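Local structure of arabinan endo-1,5-alpha-l-arabinosidase A (Cellvibrio cellulosa, 1GYE) at residues 270-275 with 290-295; 147-152 with 187-192. The protein cleaves alpha-1,5-arabinofuranosyl bonds of linear arabinan in plant cell wall breakdown, releasing almost exclusively arabinotriose. All coordinates share one frame; numbering follows the deposited sequence.

Contact 1: residues 270-275 with 290-295; sequences DYLVLH and LNLHWD
Asp-270 takes the indole N-H of Trp-294 across two adjacent antiparallel strands, 269-278 and 284-294, which make a beta hairpin in one four-stranded blade of the five-bladed beta-propeller. The bond spans 2.8 Å from Trp-294 NE1 to Asp-270 OD2 and is bent, with 144° at the hydrogen. OD2 receives it on the lone pair turned away from OD1 and lies somewhat off the indole plane, while the carboxylate stands nearly perpendicular to the ring. The same oxygen forms a salt bridge with Lys-197, a second grip that would tend to keep the acid ionised.

Nearer the turn of the hairpin, Leu-272 and Leu-290 form a hydrogen-bonded pair: the bond from Leu-272 N to Leu-290 O and that from Leu-290 N to Leu-272 O each measure 2.7 Å. Toward Asp-270 the pairing is less regular. Leu-292 N still reaches Asp-270 O at 2.9 Å, but approaches from above the carbonyl plane, and Leu-292 CB sits 3.5 Å from that same oxygen.

The side chain of Leu-292 has CG anti to the backbone N (chi1 -178°), which spreads its two methyls along the partner strand. CD1 meets Leu-272 CB at 4.2 Å, and CD2 meets Asp-270 CB at 4.0 Å. Val-302, in the loop after strand 300-301, packs on both Leu-272 and Leu-292.

Arg-34 makes a cation-pi contact with the ring of Tyr-271. Tyr-271 and Asn-291 form the neighbouring non-hydrogen-bonded pair, and their CB atoms diverge. The tyrosine and asparagine side chains nevertheless run alongside each other in the same direction, ring and amide planes inclined by 43°, and Asn-291 OD1 comes obliquely to within 3.6 Å of Tyr-271 CE2.

Contact 2: residues 147-152 with 187-192; sequences GGLKLF and AQIEAP. With AHR (alpha-L-arabinofuranose), chain B.
Leu-149 meets Ile-189, Glu-190 and Pro-192 without a single hydrogen bond between the two segments, although strands 149-152 and 189-192 run in broadly the same direction, 32° apart. Their axes approach to 8.1 Å, too far for backbone pairing, and the leucine side chain spans the gap. With CG beside the backbone N and anti to the carbonyl carbon (chi1 -51°), its branch points at the other strand and divides there. CD1 lies over the face of the Pro-192 ring, 3.8 Å from Pro-192 CB. It also touches Ile-189 CG1 at 3.9 Å, where the leucine and the extended isoleucine arm meet tip to tip. CD2 packs chiefly on the backbone, 3.9 Å from Glu-190 CA, and also brushes Pro-192 CD.

Just before the leucine, Gly-148 CA faces Ile-189 CG2 at 4.3 Å. The positive phi of this glycine turns the chain into the strand.

In the five-bladed beta-propeller this is packing between blades. Strand 149-153 is the third strand of one four-stranded antiparallel blade, and strand 189-197 is the first of the next and borders the pocket. Ala-205 and Leu-203 of strand 200-207 extend the apolar layer behind Leu-149 and Pro-192.

Glu-190 has its backbone against this layer and its side chain directed away, into the arabinan pocket, where it is probably the proton donor. Its chi1 of 29° falls short of a staggered position, and beyond CG the chain is extended, which carries the carboxylate to the sugar. OE1 accepts a hydrogen bond from O2 of the bound arabinofuranose at 2.7 Å, and a further bond joins OE1 to Ser-144 OG. O2 sits in front of both carboxylate oxygens, with Glu-190 OE2 2.9 Å away, although the hydrogen bond goes to OE1.

Contact 1 lies within a single blade, whereas contact 2 is a seam between two blades. Their centres are 21 Å apart and their nearest atoms about 8 Å, so they do not touch. They are nevertheless connected through strand 189-197: it carries Glu-190 of contact 2 into the glycan pocket and, at its far end, supplies Lys-197 to Asp-270 of contact 1. Segment 270-275 also reaches the active site, since His-275 ND1 is hydrogen-bonded to the backbone N of Asp-7, the probable proton acceptor. His-260, a probable calcium ligand, touches His-275 of contact 1, and its side chain is about 3 Å from that of Ala-191 in contact 2.

Contact 1: residues 270-275 with 290-295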
loop_
_atom_site.group_PDB
_atom_site.type_symbol
_atom_site.label_atom_id
_atom_site.label_comp_id
_atom_site.label_asym_id
_atom_site.label_seq_id
_atom_site.Cartn_x
_atom_site.Cartn_y
_atom_site.Cartn_z
ATOM N N ASP A 270 -7.800 15.191 -6.331
ATOM C CA ASP A 270 -7.156 14.166 -5.509
ATOM C C ASP A 270 -8.121 13.092 -5.026
ATOM O O ASP A 270 -9.266 13.386 -4.685
ATOM C CB ASP A 270 -6.446 14.812 -4.311
ATOM C CG ASP A 270 -5.456 15.887 -4.730
ATOM O OD1 ASP A 270 -5.102 15.999 -5.928
ATOM O OD2 ASP A 270 -4.970 16.684 -3.915
ATOM N N TYR A 271 -7.642 11.851 -4.961
ATOM C CA TYR A 271 -8.507 10.755 -4.559
ATOM C C TYR A 271 -7.885 9.868 -3.468
ATOM O O TYR A 271 -6.679 9.634 -3.449
ATOM C CB TYR A 271 -8.946 9.958 -5.790
ATOM C CG TYR A 271 -9.592 10.819 -6.886
ATOM C CD1 TYR A 271 -8.803 11.581 -7.771
ATOM C CD2 TYR A 271 -10.999 10.869 -7.048
ATOM C CE1 TYR A 271 -9.392 12.401 -8.788
ATOM C CE2 TYR A 271 -11.605 11.679 -8.058
ATOM C CZ TYR A 271 -10.800 12.451 -8.931
ATOM O OH TYR A 271 -11.379 13.245 -9.952
ATOM N N LEU A 272 -8.719 9.422 -2.533
ATOM C CA LEU A 272 -8.339 8.383 -1.567
ATOM C C LEU A 272 -8.903 7.019 -2.006
ATOM O O LEU A 272 -10.089 6.907 -2.331
ATOM C CB LEU A 272 -8.813 8.761 -0.156
ATOM C CG LEU A 272 -8.241 7.888 0.948
ATOM C CD1 LEU A 272 -6.776 8.214 1.100
ATOM C CD2 LEU A 272 -8.983 8.099 2.224
ATOM N N VAL A 273 -8.047 6.007 -2.055
ATOM C CA VAL A 273 -8.418 4.680 -2.557
ATOM C C VAL A 273 -8.135 3.646 -1.492
ATOM O O VAL A 273 -7.002 3.530 -1.005
ATOM C CB VAL A 273 -7.597 4.269 -3.798
ATOM C CG1 VAL A 273 -8.112 2.986 -4.355
ATOM C CG2 VAL A 273 -7.575 5.348 -4.850
ATOM N N LEU A 274 -9.135 2.870 -1.124
ATOM C CA LEU A 274 -8.944 1.956 -0.002
ATOM C C LEU A 274 -9.873 0.748 -0.130
ATOM O O LEU A 274 -10.657 0.669 -1.088
ATOM C CB LEU A 274 -9.180 2.705 1.323
ATOM C CG LEU A 274 -10.511 3.457 1.441
ATOM C CD1 LEU A 274 -11.661 2.491 1.755
ATOM C CD2 LEU A 274 -10.438 4.483 2.503
ATOM N N HIS A 275 -9.786 -0.188 0.818
ATOM C CA HIS A 275 -10.838 -1.183 0.959
ATOM C C HIS A 275 -11.589 -0.991 2.277
ATOM O O HIS A 275 -11.053 -0.423 3.251
ATOM C CB HIS A 275 -10.315 -2.603 0.763
ATOM C CG HIS A 275 -9.419 -3.092 1.856
ATOM N ND1 HIS A 275 -8.068 -3.313 1.666
ATOM C CD2 HIS A 275 -9.681 -3.464 3.132
ATOM C CE1 HIS A 275 -7.527 -3.756 2.787
ATOM N NE2 HIS A 275 -8.484 -3.862 3.693
ATOM N N LEU A 290 -12.569 7.752 -2.820
ATOM C CA LEU A 290 -13.197 8.907 -2.199
ATOM C C LEU A 290 -12.494 10.165 -2.655
ATOM O O LEU A 290 -11.262 10.145 -2.886
ATOM C CB LEU A 290 -13.153 8.856 -0.656
ATOM C CG LEU A 290 -13.166 7.638 0.274
ATOM C CD1 LEU A 290 -14.106 7.918 1.411
ATOM C CD2 LEU A 290 -13.598 6.383 -0.424
ATOM N N ASN A 291 -13.262 11.243 -2.782
ATOM C CA ASN A 291 -12.667 12.548 -3.004
ATOM C C ASN A 291 -11.807 13.014 -1.836
ATOM O O ASN A 291 -12.236 12.994 -0.684
ATOM C CB ASN A 291 -13.746 13.573 -3.322
ATOM C CG ASN A 291 -14.305 13.389 -4.719
ATOM O OD1 ASN A 291 -13.594 13.556 -5.722
ATOM N ND2 ASN A 291 -15.569 13.022 -4.791
ATOM N N LEU A 292 -10.575 13.391 -2.148
ATOM C CA LEU A 292 -9.613 13.784 -1.124
ATOM C C LEU A 292 -9.440 15.287 -1.186
ATOM O O LEU A 292 -8.842 15.805 -2.149
ATOM C CB LEU A 292 -8.270 13.113 -1.355
ATOM C CG LEU A 292 -7.183 13.391 -0.318
ATOM C CD1 LEU A 292 -7.513 12.611 0.950
ATOM C CD2 LEU A 292 -5.837 12.942 -0.851
ATOM N N HIS A 293 -10.001 15.971 -0.182
ATOM C CA HIS A 293 -9.938 17.428 -0.034
ATOM C C HIS A 293 -8.832 17.874 0.922
ATOM O O HIS A 293 -8.179 17.060 1.594
ATOM C CB HIS A 293 -11.274 17.981 0.488
ATOM C CG HIS A 293 -12.461 17.595 -0.346
ATOM N ND1 HIS A 293 -12.700 18.128 -1.598
ATOM C CD2 HIS A 293 -13.482 16.733 -0.103
ATOM C CE1 HIS A 293 -13.816 17.617 -2.088
ATOM N NE2 HIS A 293 -14.312 16.772 -1.200
ATOM N N TRP A 294 -8.638 19.184 0.981
ATOM C CA TRP A 294 -7.595 19.772 1.799
ATOM C C TRP A 294 -8.136 20.990 2.482
ATOM O O TRP A 294 -8.673 21.888 1.820
ATOM C CB TRP A 294 -6.421 20.170 0.920
ATOM C CG TRP A 294 -5.899 19.026 0.205
ATOM C CD1 TRP A 294 -6.281 18.591 -1.017
ATOM C CD2 TRP A 294 -4.925 18.095 0.686
ATOM N NE1 TRP A 294 -5.590 17.448 -1.344
ATOM C CE2 TRP A 294 -4.743 17.127 -0.320
ATOM C CE3 TRP A 294 -4.165 17.995 1.866
ATOM C CZ2 TRP A 294 -3.843 16.074 -0.197
ATOM C CZ3 TRP A 294 -3.271 16.941 1.991
ATOM C CH2 TRP A 294 -3.122 15.992 0.970
ATOM N N ASP A 295 -7.972 21.037 3.806
ATOM C CA ASP A 295 -8.462 22.164 4.573
ATOM C C ASP A 295 -7.494 23.386 4.462
ATOM O O ASP A 295 -6.443 23.289 3.791
ATOM C CB ASP A 295 -8.846 21.722 6.004
ATOM C CG ASP A 295 -7.638 21.323 6.879
ATOM O OD1 ASP A 295 -6.496 21.805 6.650
ATOM O OD2 ASP A 295 -7.768 20.557 7.862
#

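Contact 2: residues 147-152 with 187-192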
loop_
_atom_site.group_PDB
_atom_site.type_symbol
_atom_site.label_atom_id
_atom_site.label_comp_id
_atom_site.label_asym_id
_atom_site.label_seq_id
_atom_site.Cartn_x
_atom_site.Cartn_y
_atom_site.Cartn_z
ATOM N N GLY A 147 8.752 -3.527 14.210
ATOM C CA GLY A 147 9.222 -2.226 14.600
ATOM C C GLY A 147 8.718 -1.145 13.682
ATOM O O GLY A 147 9.249 -0.028 13.679
ATOM N N GLY A 148 7.704 -1.442 12.895
ATOM C CA GLY A 148 6.940 -0.403 12.233
ATOM C C GLY A 148 7.342 -0.079 10.813
ATOM O O GLY A 148 7.739 -0.969 10.069
ATOM N N LEU A 149 7.252 1.179 10.420
ATOM C CA LEU A 149 7.342 1.471 9.003
ATOM C C LEU A 149 8.660 2.128 8.667
ATOM O O LEU A 149 9.157 2.985 9.425
ATOM C CB LEU A 149 6.150 2.330 8.557
ATOM C CG LEU A 149 4.743 1.834 8.940
ATOM C CD1 LEU A 149 3.616 2.615 8.239
ATOM C CD2 LEU A 149 4.602 0.355 8.652
ATOM N N LYS A 150 9.219 1.729 7.530
ATOM C CA LYS A 150 10.565 2.147 7.082
ATOM C C LYS A 150 10.597 2.766 5.682
ATOM O O LYS A 150 9.709 2.517 4.856
ATOM C CB LYS A 150 11.507 0.929 7.035
ATOM C CG LYS A 150 11.634 0.137 8.344
ATOM C CD LYS A 150 12.639 0.778 9.233
ATOM C CE LYS A 150 12.944 -0.087 10.472
ATOM N NZ LYS A 150 13.340 0.887 11.565
ATOM N N LEU A 151 11.641 3.559 5.421
ATOM C CA LEU A 151 11.873 4.175 4.119
ATOM C C LEU A 151 13.340 3.997 3.709
ATOM O O LEU A 151 14.246 4.214 4.524
ATOM C CB LEU A 151 11.531 5.642 4.186
ATOM C CG LEU A 151 11.660 6.427 2.879
ATOM C CD1 LEU A 151 10.374 6.363 2.125
ATOM C CD2 LEU A 151 11.979 7.833 3.180
ATOM N N PHE A 152 13.606 3.553 2.466
ATOM C CA PHE A 152 15.004 3.402 2.037
ATOM C C PHE A 152 15.198 3.797 0.583
ATOM O O PHE A 152 14.251 3.750 -0.200
ATOM C CB PHE A 152 15.543 2.014 2.314
ATOM C CG PHE A 152 14.963 0.957 1.428
ATOM C CD1 PHE A 152 13.802 0.271 1.798
ATOM C CD2 PHE A 152 15.572 0.622 0.253
ATOM C CE1 PHE A 152 13.274 -0.692 1.021
ATOM C CE2 PHE A 152 15.015 -0.361 -0.516
ATOM C CZ PHE A 152 13.875 -1.014 -0.116
ATOM N N ALA A 187 2.173 -3.639 18.041
ATOM C CA ALA A 187 2.238 -2.412 17.236
ATOM C C ALA A 187 1.321 -2.533 16.031
ATOM O O ALA A 187 1.751 -2.907 14.927
ATOM C CB ALA A 187 3.661 -2.158 16.789
ATOM N N GLN A 188 0.043 -2.235 16.206
ATOM C CA GLN A 188 -0.871 -2.425 15.059
ATOM C C GLN A 188 -0.846 -1.283 14.026
ATOM O O GLN A 188 -1.750 -0.421 13.976
ATOM C CB GLN A 188 -2.281 -2.716 15.549
ATOM C CG GLN A 188 -2.308 -3.864 16.587
ATOM C CD GLN A 188 -3.642 -3.999 17.292
ATOM O OE1 GLN A 188 -3.906 -5.017 17.921
ATOM N NE2 GLN A 188 -4.494 -2.993 17.176
ATOM N N ILE A 189 0.194 -1.302 13.198
ATOM C CA ILE A 189 0.420 -0.289 12.156
ATOM C C ILE A 189 0.950 -0.963 10.894
ATOM O O ILE A 189 1.815 -1.883 10.954
ATOM C CB ILE A 189 1.412 0.768 12.638
ATOM C CG1 ILE A 189 1.701 1.797 11.595
ATOM C CG2 ILE A 189 2.790 0.157 13.054
ATOM C CD1 ILE A 189 2.566 2.927 12.207
ATOM N N GLU A 190 0.417 -0.530 9.756
ATOM C CA GLU A 190 0.915 -0.983 8.472
ATOM C C GLU A 190 0.658 -0.053 7.329
ATOM O O GLU A 190 -0.049 0.936 7.438
ATOM C CB GLU A 190 0.386 -2.377 8.063
ATOM C CG GLU A 190 -0.982 -2.844 8.558
ATOM C CD GLU A 190 -1.287 -4.329 8.222
ATOM O OE1 GLU A 190 -0.515 -4.997 7.471
ATOM O OE2 GLU A 190 -2.322 -4.859 8.700
ATOM N N ALA A 191 1.247 -0.394 6.198
ATOM C CA ALA A 191 0.680 -0.024 4.912
ATOM C C ALA A 191 0.867 1.431 4.636
ATOM O O ALA A 191 -0.130 2.149 4.425
ATOM C CB ALA A 191 -0.797 -0.389 4.870
ATOM N N PRO A 192 2.127 1.874 4.634
ATOM C CA PRO A 192 2.447 3.276 4.419
ATOM C C PRO A 192 2.101 3.628 3.012
ATOM O O PRO A 192 2.013 2.756 2.155
ATOM C CB PRO A 192 3.969 3.323 4.553
ATOM C CG PRO A 192 4.425 1.912 4.207
ATOM C CD PRO A 192 3.340 1.046 4.778
HETATM O O5 AHR B . -3.485 -11.107 3.163
HETATM C C5 AHR B . -3.713 -9.768 3.581
HETATM C C4 AHR B . -2.501 -9.279 4.307
HETATM O O4 AHR B . -2.753 -9.698 5.634
HETATM C C3 AHR B . -2.397 -7.771 4.350
HETATM O O3 AHR B . -1.359 -7.256 3.533
HETATM C C2 AHR B . -2.072 -7.512 5.799
HETATM O O2 AHR B . -2.539 -6.218 6.169
HETATM C C1 AHR B . -2.885 -8.577 6.481
#